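Local coordinates for cobalamin biosynthesis protein (Agrobacterium tumefaciens, PDB 3BY5) that probably takes part in cobalamin (vitamin B12) biosynthesis, as a member of the cobalamin synthesis G C-terminal family, although its exact biochemical activity remains undefined, at residues Ala13-Arg18 with Val123-Ala128; Asp42-Ala47 with Lys61-Ser66. All coordinates share one frame; numbering follows the deposited sequence.

Interaction 1 of 2, residues Ala13-Arg18 with Val123-Ala128. With SO4 (sulfate ion), chain B.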
ATOM      1  N   ALA A  13       1.484  -5.475  -9.838  1.00 32.10           N
ATOM      2  CA  ALA A  13       2.189  -6.746  -9.674  1.00 28.22           C
ATOM      3  C   ALA A  13       2.162  -7.212  -8.227  1.00 30.88           C
ATOM      4  O   ALA A  13       2.722  -6.558  -7.351  1.00 33.20           O
ATOM      5  CB  ALA A  13       3.611  -6.645 -10.161  1.00 29.01           C
ATOM      6  N   GLY A  14       1.499  -8.339  -7.982  1.00 30.82           N
ATOM      7  CA  GLY A  14       1.488  -8.969  -6.663  1.00 31.09           C
ATOM      8  C   GLY A  14       2.751  -9.777  -6.460  1.00 33.24           C
ATOM      9  O   GLY A  14       3.107 -10.593  -7.309  1.00 34.77           O
ATOM     10  N   ILE A  15       3.433  -9.548  -5.342  1.00 33.87           N
ATOM     11  CA  ILE A  15       4.731 -10.183  -5.079  1.00 33.24           C
ATOM     12  C   ILE A  15       4.678 -11.146  -3.896  1.00 34.56           C
ATOM     13  O   ILE A  15       4.218 -10.795  -2.811  1.00 33.01           O
ATOM     14  CB  ILE A  15       5.856  -9.139  -4.828  1.00 31.17           C
ATOM     15  CG1 ILE A  15       5.867  -8.042  -5.902  1.00 32.58           C
ATOM     16  CG2 ILE A  15       7.222  -9.819  -4.730  1.00 34.90           C
ATOM     17  CD1 ILE A  15       6.112  -8.537  -7.320  1.00 34.57           C
ATOM     18  N   GLY A  16       5.147 -12.366  -4.128  1.00 39.21           N
ATOM     19  CA  GLY A  16       5.353 -13.339  -3.068  1.00 44.55           C
ATOM     20  C   GLY A  16       6.780 -13.836  -3.133  1.00 49.37           C
ATOM     21  O   GLY A  16       7.340 -13.974  -4.218  1.00 49.14           O
ATOM     22  N   CYS A  17       7.376 -14.082  -1.973  1.00 56.78           N
ATOM     23  CA  CYS A  17       8.720 -14.654  -1.898  1.00 65.07           C
ATOM     24  C   CYS A  17       8.918 -15.419  -0.601  1.00 69.83           C
ATOM     25  O   CYS A  17       8.164 -15.236   0.358  1.00 70.25           O
ATOM     26  CB  CYS A  17       9.802 -13.576  -2.055  1.00 65.72           C
ATOM     27  SG  CYS A  17       9.541 -12.081  -1.085  1.00 70.17           S
ATOM     28  N   ARG A  18       9.929 -16.287  -0.586  1.00 76.56           N
ATOM     29  CA  ARG A  18      10.290 -17.031   0.616  1.00 82.29           C
ATOM     30  C   ARG A  18      11.040 -16.100   1.574  1.00 84.80           C
ATOM     31  O   ARG A  18      11.653 -15.117   1.136  1.00 84.97           O
ATOM     32  CB  ARG A  18      11.136 -18.264   0.259  1.00 82.79           C
ATOM     33  CG  ARG A  18      10.608 -19.589   0.833  1.00 86.27           C
ATOM     34  CD  ARG A  18      10.846 -19.714   2.338  1.00 89.53           C
ATOM     35  NE  ARG A  18       9.725 -20.353   3.031  1.00 93.38           N
ATOM     36  CZ  ARG A  18       8.655 -19.713   3.505  1.00 96.92           C
ATOM     37  NH1 ARG A  18       7.696 -20.392   4.119  1.00 98.79           N
ATOM     38  NH2 ARG A  18       8.532 -18.397   3.369  1.00 97.14           N
ATOM     39  N   VAL A 123      10.832 -15.871  -6.474  1.00 37.87           N
ATOM     40  CA  VAL A 123       9.949 -14.727  -6.318  1.00 35.03           C
ATOM     41  C   VAL A 123       8.771 -14.928  -7.269  1.00 32.89           C
ATOM     42  O   VAL A 123       8.957 -15.067  -8.478  1.00 33.06           O
ATOM     43  CB  VAL A 123      10.669 -13.383  -6.633  1.00 33.51           C
ATOM     44  CG1 VAL A 123       9.739 -12.202  -6.408  1.00 34.50           C
ATOM     45  CG2 VAL A 123      11.917 -13.216  -5.785  1.00 32.13           C
ATOM     46  N   THR A 124       7.566 -14.963  -6.708  1.00 31.81           N
ATOM     47  CA  THR A 124       6.335 -15.092  -7.485  1.00 29.12           C
ATOM     48  C   THR A 124       5.796 -13.720  -7.861  1.00 29.26           C
ATOM     49  O   THR A 124       5.754 -12.813  -7.036  1.00 31.23           O
ATOM     50  CB  THR A 124       5.262 -15.872  -6.713  1.00 28.27           C
ATOM     51  OG1 THR A 124       5.844 -17.063  -6.174  1.00 42.31           O
ATOM     52  CG2 THR A 124       4.100 -16.258  -7.620  1.00 28.83           C
ATOM     53  N   VAL A 125       5.402 -13.576  -9.123  1.00 30.64           N
ATOM     54  CA  VAL A 125       4.859 -12.333  -9.640  1.00 29.89           C
ATOM     55  C   VAL A 125       3.524 -12.609 -10.317  1.00 32.56           C
ATOM     56  O   VAL A 125       3.454 -13.411 -11.251  1.00 33.81           O
ATOM     57  CB  VAL A 125       5.813 -11.676 -10.661  1.00 31.96           C
ATOM     58  CG1 VAL A 125       5.323 -10.278 -11.028  1.00 32.76           C
ATOM     59  CG2 VAL A 125       7.247 -11.616 -10.121  1.00 34.92           C
ATOM     60  N   ALA A 126       2.474 -11.949  -9.827  1.00 31.92           N
ATOM     61  CA  ALA A 126       1.143 -11.990 -10.440  1.00 29.61           C
ATOM     62  C   ALA A 126       0.787 -10.616 -10.979  1.00 30.96           C
ATOM     63  O   ALA A 126       0.861  -9.637 -10.252  1.00 35.70           O
ATOM     64  CB  ALA A 126       0.110 -12.423  -9.430  1.00 22.89           C
ATOM     65  N   ILE A 127       0.394 -10.534 -12.245  1.00 31.41           N
ATOM     66  CA  ILE A 127       0.032  -9.239 -12.826  1.00 32.72           C
ATOM     67  C   ILE A 127      -1.479  -9.099 -13.006  1.00 30.99           C
ATOM     68  O   ILE A 127      -2.121  -9.944 -13.630  1.00 28.92           O
ATOM     69  CB  ILE A 127       0.805  -8.935 -14.152  1.00 34.75           C
ATOM     70  CG1 ILE A 127       2.300  -8.755 -13.876  1.00 34.37           C
ATOM     71  CG2 ILE A 127       0.301  -7.656 -14.822  1.00 31.44           C
ATOM     72  CD1 ILE A 127       3.132  -9.966 -14.189  1.00 40.57           C
ATOM     73  N   ALA A 128      -2.032  -8.033 -12.432  1.00 32.82           N
ATOM     74  CA  ALA A 128      -3.434  -7.679 -12.624  1.00 36.04           C
ATOM     75  C   ALA A 128      -3.569  -6.315 -13.288  1.00 40.48           C
ATOM     76  O   ALA A 128      -2.740  -5.437 -13.078  1.00 38.14           O
ATOM     77  CB  ALA A 128      -4.171  -7.695 -11.302  1.00 32.58           C
TER
HETATM   78  S   SO4 B 201       1.931 -17.491  -4.435  0.50 42.26           S
HETATM   79  O1  SO4 B 201       2.083 -16.492  -3.382  0.50 36.93           O
HETATM   80  O2  SO4 B 201       1.387 -16.875  -5.638  0.50 41.99           O
HETATM   81  O3  SO4 B 201       3.229 -18.075  -4.748  0.50 43.05           O
HETATM   82  O4  SO4 B 201       1.026 -18.541  -3.979  0.50 44.61           O

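Interaction 2 of 2, residues Asp42-Ala47 with Lys61-Ser66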
ATOM      1  N   ASP A  42       3.013  -0.329 -12.542  1.00 40.34           N
ATOM      2  CA  ASP A  42       2.990   0.985 -11.911  1.00 42.78           C
ATOM      3  C   ASP A  42       2.597   0.946 -10.435  1.00 41.81           C
ATOM      4  O   ASP A  42       2.494   1.986  -9.788  1.00 41.21           O
ATOM      5  CB  ASP A  42       2.137   1.984 -12.711  1.00 48.52           C
ATOM      6  CG  ASP A  42       0.890   1.358 -13.298  1.00 53.85           C
ATOM      7  OD1 ASP A  42       0.097   0.795 -12.519  1.00 64.33           O
ATOM      8  OD2 ASP A  42       0.701   1.440 -14.533  1.00 52.13           O
ATOM      9  N   TYR A  43       2.428  -0.261  -9.898  1.00 40.44           N
ATOM     10  CA  TYR A  43       2.045  -0.443  -8.502  1.00 37.65           C
ATOM     11  C   TYR A  43       2.394  -1.855  -8.013  1.00 32.63           C
ATOM     12  O   TYR A  43       2.154  -2.831  -8.711  1.00 32.25           O
ATOM     13  CB  TYR A  43       0.542  -0.169  -8.359  1.00 43.56           C
ATOM     14  CG  TYR A  43       0.076   0.151  -6.967  1.00 44.88           C
ATOM     15  CD1 TYR A  43      -0.642  -0.784  -6.235  1.00 48.70           C
ATOM     16  CD2 TYR A  43       0.336   1.391  -6.384  1.00 46.81           C
ATOM     17  CE1 TYR A  43      -1.081  -0.508  -4.953  1.00 49.18           C
ATOM     18  CE2 TYR A  43      -0.101   1.680  -5.096  1.00 48.81           C
ATOM     19  CZ  TYR A  43      -0.810   0.719  -4.389  1.00 48.33           C
ATOM     20  OH  TYR A  43      -1.259   0.969  -3.116  1.00 48.59           O
ATOM     21  N   LEU A  44       2.974  -1.957  -6.825  1.00 30.15           N
ATOM     22  CA  LEU A  44       3.311  -3.259  -6.238  1.00 31.45           C
ATOM     23  C   LEU A  44       2.384  -3.621  -5.087  1.00 32.91           C
ATOM     24  O   LEU A  44       1.855  -2.741  -4.412  1.00 35.53           O
ATOM     25  CB  LEU A  44       4.755  -3.278  -5.732  1.00 30.63           C
ATOM     26  CG  LEU A  44       5.911  -3.304  -6.722  1.00 31.68           C
ATOM     27  CD1 LEU A  44       7.204  -3.383  -5.950  1.00 31.13           C
ATOM     28  CD2 LEU A  44       5.789  -4.476  -7.675  1.00 29.17           C
ATOM     29  N   ALA A  45       2.201  -4.920  -4.863  1.00 33.93           N
ATOM     30  CA  ALA A  45       1.323  -5.410  -3.796  1.00 34.09           C
ATOM     31  C   ALA A  45       1.817  -6.720  -3.194  1.00 35.42           C
ATOM     32  O   ALA A  45       2.491  -7.507  -3.862  1.00 33.54           O
ATOM     33  CB  ALA A  45      -0.102  -5.563  -4.295  1.00 29.63           C
ATOM     34  N   THR A  46       1.468  -6.944  -1.928  1.00 33.58           N
ATOM     35  CA  THR A  46       1.883  -8.145  -1.213  1.00 36.03           C
ATOM     36  C   THR A  46       0.902  -8.541  -0.120  1.00 35.96           C
ATOM     37  O   THR A  46       0.043  -7.762   0.279  1.00 40.10           O
ATOM     38  CB  THR A  46       3.323  -8.012  -0.625  1.00 35.56           C
ATOM     39  OG1 THR A  46       3.787  -9.295  -0.190  1.00 41.67           O
ATOM     40  CG2 THR A  46       3.381  -7.032   0.540  1.00 33.95           C
ATOM     41  N   ALA A  47       1.043  -9.774   0.341  1.00 39.37           N
ATOM     42  CA  ALA A  47       0.296 -10.297   1.470  1.00 41.13           C
ATOM     43  C   ALA A  47       1.030  -9.867   2.734  1.00 43.56           C
ATOM     44  O   ALA A  47       2.161  -9.394   2.629  1.00 44.44           O
ATOM     45  CB  ALA A  47       0.254 -11.791   1.367  1.00 41.10           C
ATOM     46  N   LYS A  61      11.452   0.525  -3.530  1.00 45.17           N
ATOM     47  CA  LYS A  61      12.232   1.763  -3.529  1.00 46.31           C
ATOM     48  C   LYS A  61      13.138   1.809  -4.751  1.00 45.98           C
ATOM     49  O   LYS A  61      13.271   2.852  -5.393  1.00 48.52           O
ATOM     50  CB  LYS A  61      13.054   1.881  -2.238  1.00 46.47           C
ATOM     51  CG  LYS A  61      13.759   3.223  -2.038  1.00 47.66           C
ATOM     52  CD  LYS A  61      14.174   3.440  -0.583  1.00 52.85           C
ATOM     53  CE  LYS A  61      15.539   2.824  -0.254  1.00 62.83           C
ATOM     54  NZ  LYS A  61      16.689   3.601  -0.811  1.00 62.27           N
ATOM     55  N   GLY A  62      13.738   0.665  -5.070  1.00 45.15           N
ATOM     56  CA  GLY A  62      14.595   0.512  -6.241  1.00 42.14           C
ATOM     57  C   GLY A  62      13.836   0.634  -7.544  1.00 41.55           C
ATOM     58  O   GLY A  62      14.332   1.224  -8.499  1.00 46.02           O
ATOM     59  N   LEU A  63      12.622   0.089  -7.577  1.00 39.80           N
ATOM     60  CA  LEU A  63      11.759   0.205  -8.750  1.00 37.75           C
ATOM     61  C   LEU A  63      11.014   1.544  -8.786  1.00 38.72           C
ATOM     62  O   LEU A  63      10.351   1.857  -9.773  1.00 40.49           O
ATOM     63  CB  LEU A  63      10.752  -0.946  -8.798  1.00 35.42           C
ATOM     64  CG  LEU A  63      11.235  -2.372  -9.062  1.00 33.19           C
ATOM     65  CD1 LEU A  63      10.229  -3.342  -8.502  1.00 30.06           C
ATOM     66  CD2 LEU A  63      11.462  -2.643 -10.536  1.00 30.32           C
ATOM     67  N   SER A  64      11.144   2.317  -7.705  1.00 40.35           N
ATOM     68  CA  SER A  64      10.421   3.576  -7.479  1.00 40.71           C
ATOM     69  C   SER A  64       8.891   3.424  -7.606  1.00 41.26           C
ATOM     70  O   SER A  64       8.207   4.274  -8.186  1.00 39.75           O
ATOM     71  CB  SER A  64      10.981   4.714  -8.341  1.00 41.71           C
ATOM     72  OG  SER A  64      10.550   4.606  -9.681  1.00 50.64           O
ATOM     73  N   LEU A  65       8.382   2.324  -7.047  1.00 40.10           N
ATOM     74  CA  LEU A  65       6.958   2.004  -7.035  1.00 36.44           C
ATOM     75  C   LEU A  65       6.442   1.972  -5.604  1.00 37.31           C
ATOM     76  O   LEU A  65       7.203   1.729  -4.665  1.00 34.96           O
ATOM     77  CB  LEU A  65       6.704   0.645  -7.697  1.00 34.19           C
ATOM     78  CG  LEU A  65       7.121   0.465  -9.157  1.00 34.49           C
ATOM     79  CD1 LEU A  65       6.984  -0.979  -9.580  1.00 30.64           C
ATOM     80  CD2 LEU A  65       6.321   1.375 -10.073  1.00 37.19           C
ATOM     81  N   SER A  66       5.144   2.231  -5.444  1.00 37.86           N
ATOM     82  CA  SER A  66       4.488   2.126  -4.146  1.00 37.36           C
ATOM     83  C   SER A  66       4.201   0.664  -3.852  1.00 36.16           C
ATOM     84  O   SER A  66       4.074  -0.138  -4.774  1.00 37.65           O
ATOM     85  CB  SER A  66       3.187   2.928  -4.123  1.00 37.43           C
ATOM     86  OG  SER A  66       3.444   4.317  -4.074  1.00 41.82           O
TER
HETATM   87  O   HOH W   1       3.768   3.414  -7.544  1.00 33.08           O

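Interaction 1 of 2, residues Ala13-Arg18 with Val123-Ala128
A13 sets its methyl CB 4.1 Å from V125 CG1, diagonally across the sheet face, its non-hydrogen-bonded partner in this antiparallel pairing being I127. At G14 the backbones join: G14 N donates to A126 O over 2.7 Å, and A126 N returns a nearly straight bond (169°) to G14 O. I15 turns back to the A13 face and spans two valines. Its CG2, anti to the backbone N, comes 3.9 Å from V123 CG1 at a slant, while CD1 runs alongside to V125 CG1. Beta-branched I15, V123 and V125 suit this buried face, where their methyls pack together. G16 forms the second two-bond pair, its N 3.0 Å from T124 O and its O 2.7 Å from T124 N. Having no side chain, G16 leaves room for a sulfate, whose O1 lies 4.6 Å from G16 CA. T124 OG1 donates to sulfate O3, and S97 and S99 also bind this ion, probably picked up from the crystallisation liquor. C17 CB ends the apolar row against V123 CG2. That row packs I15, C17 and V123 on helix 23-37, whereas T124 and A126 face helix 98-107; strands 43-46 and 112-120 flank the pair within the sheet.

Interaction 2 of 2, residues Asp42-Ala47 with Lys61-Ser66
The Y43 ring meets S66 in two ways: the S66 carbonyl oxygen lies over one face, and S66 CB comes 3.6 Å from ring atom CE2. Although the CB of Y43 points away from 61-66, CG anti to its backbone N (chi1 -160°) swings the ring back to S66. A106 of helix 98-107, V12, and Y43 of the second subunit also pack on this side chain, while its hydroxyl bonds to E68 of its own chain.

The same S66 O accepts L44 N over 3.0 Å, with the donor almost head-on to the carbonyl (C=O...N angle 164°). Just before it, a water accepts from S66 N (2.8 Å) and donates to D42 O (2.9 Å), bridging the two backbones one step before the direct bond.

Leucines fill the angle between strand and helix end. L44 CG packs 3.8 Å from L65 CD1, the two side chains crossing at about a right angle, and L44 CD1 meets L63 CD1. The other branch of L65, CD2, rests 3.8 Å from D42 C. S64, at positive phi, is the C-prime residue of a Schellman motif that ends the helix and turns the chain toward the sheet; its OG donates to L63 O.

S66 thus serves both the fold and the dimer: its backbone is engaged by L44 and the water, and its OG bonds to A71 N of the second subunit. Compact and polar, serine suits this junction, where leucines seal the apolar side and backbone polarity is met by a peptide N-H and a water.

From the N terminus, strand 11-17 leads through helix 23-37 to the neighbouring parallel strand 43-46. Interaction 2 then closes a short loop around helix 54-62, part of the beta-alpha-beta unit that ends in strand 67-69, outermost in the sheet within this chain. Interaction 1 closes far later, when strand 123-129 returns antiparallel to strand 11-17 on the side away from 43-46; its loop of 104 residues encloses interaction 2 whole, so the two nest without crossing. Strand 11-17 therefore links both halves of the mixed sheet. The contacts also touch directly: I15 N lies 2.7 Å from A45 O and A13 N 3.0 Å from Y43 O, both probable hydrogen bonds.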